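Local coordinates for protein possible membrane-associated serine protease (Mycobacterium tuberculosis, PDB 3K6Y) that cleaves proteins as the serine protease domain of a membrane protein, probably needed by the bacterium to resist acid and oxidative stress, at residues A[135-138]-A[142-145]. Numbering follows the deposited sequence.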
# COMPACT_ATOMS: atom_id res chain seq x y z
N GLY A 135 22.05 -10.07 10.87
CA GLY A 135 20.61 -10.26 10.86
C GLY A 135 20.15 -11.50 11.58
O GLY A 135 20.91 -12.11 12.34
N TYR A 136 18.89 -11.85 11.34
CA TYR A 136 18.23 -12.93 12.06
C TYR A 136 17.65 -13.95 11.08
O TYR A 136 16.43 -14.00 10.86
CB TYR A 136 17.13 -12.36 12.96
CG TYR A 136 17.67 -11.48 14.06
CD1 TYR A 136 17.95 -12.02 15.33
CD2 TYR A 136 17.89 -10.12 13.86
CE1 TYR A 136 18.44 -11.21 16.36
CE2 TYR A 136 18.41 -9.34 14.86
CZ TYR A 136 18.66 -9.86 16.10
OH TYR A 136 19.16 -9.07 17.10
N PRO A 137 18.51 -14.79 10.50
CA PRO A 137 18.03 -15.82 9.56
C PRO A 137 16.95 -16.68 10.19
O PRO A 137 17.07 -17.10 11.34
CB PRO A 137 19.28 -16.68 9.32
CG PRO A 137 20.44 -15.79 9.58
CD PRO A 137 19.98 -14.83 10.67
N GLY A 138 15.88 -16.91 9.44
CA GLY A 138 14.79 -17.79 9.89
C GLY A 138 14.02 -17.27 11.09
O GLY A 138 13.27 -18.03 11.72
N PHE A 142 20.53 -14.13 16.34
CA PHE A 142 21.41 -13.19 15.66
C PHE A 142 22.58 -13.92 15.00
O PHE A 142 23.20 -14.78 15.64
CB PHE A 142 21.93 -12.15 16.67
CG PHE A 142 22.92 -11.19 16.09
CD1 PHE A 142 24.29 -11.41 16.25
CD2 PHE A 142 22.50 -10.07 15.37
CE1 PHE A 142 25.22 -10.53 15.73
CE2 PHE A 142 23.44 -9.19 14.84
CZ PHE A 142 24.79 -9.42 15.03
N THR A 143 22.88 -13.57 13.75
CA THR A 143 23.92 -14.22 12.96
C THR A 143 24.69 -13.19 12.16
O THR A 143 24.09 -12.33 11.49
CB THR A 143 23.30 -15.26 11.99
OG1 THR A 143 22.52 -16.19 12.75
CG2 THR A 143 24.36 -15.98 11.15
N ALA A 144 26.02 -13.25 12.24
CA ALA A 144 26.90 -12.47 11.39
C ALA A 144 27.31 -13.33 10.21
O ALA A 144 27.83 -14.44 10.40
CB ALA A 144 28.13 -12.02 12.16
N THR A 145 27.11 -12.81 9.01
CA THR A 145 27.43 -13.53 7.77
C THR A 145 28.58 -12.83 7.09
O THR A 145 28.44 -11.70 6.63
CB THR A 145 26.18 -13.60 6.87
OG1 THR A 145 25.15 -14.32 7.56
CG2 THR A 145 26.48 -14.29 5.54
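F142 turns the edge of its ring toward the face of the Y136 ring, a T-shaped aromatic pair with centroids 5.7 Å apart and planes at 68°. The nearest side-chain atoms are CE1 of Y136 and CB of F142, 3.6 Å apart, while CD2 of F142 lies 3.9 Å from both CZ and OH of Y136. With CG anti to the backbone N (chi1 176°), the F142 ring runs out from its own chain past the phenol end of Y136. That hydroxyl is hydrogen-bonded to the carbonyl of V44, at the start of strand 44-51, which tethers the phenol end. On the packed side F142 also meets V37 of helix 35-40, V44 and L134. Next to the aromatic pair along the backbone, G135 and T143 form an antiparallel hydrogen-bonded pair. The T143 N-H reaches G135 O at 2.8 Å, and the G135 N-H returns to T143 O at 3.1 Å; F142 CA adds a weak CA-H...O contact to G135 O. The two N-H...O bonds close the loop end of the beta hairpin formed by strands 130-135 and 143-157, neighbours in the second six-stranded barrel of the chymotrypsin-like fold of the S1C peptidases. G135 is buried, about 9 Å from S183, the predicted catalytic serine. The P137 side is sparser: CD and CG lie beside T143 in van der Waals contact, P137 CD 3.6 Å from both OG1 and CB of T143. T143 OG1, placed beside its own backbone N and anti to the carbonyl carbon (chi1 -56°), is hydrogen-bonded to N141 O in the connecting loop. Beyond P137, which also touches E179 and D182, the chain reaches solvent-exposed G138, where contact with 142-145 ends and a backbone bond to Q180 takes over.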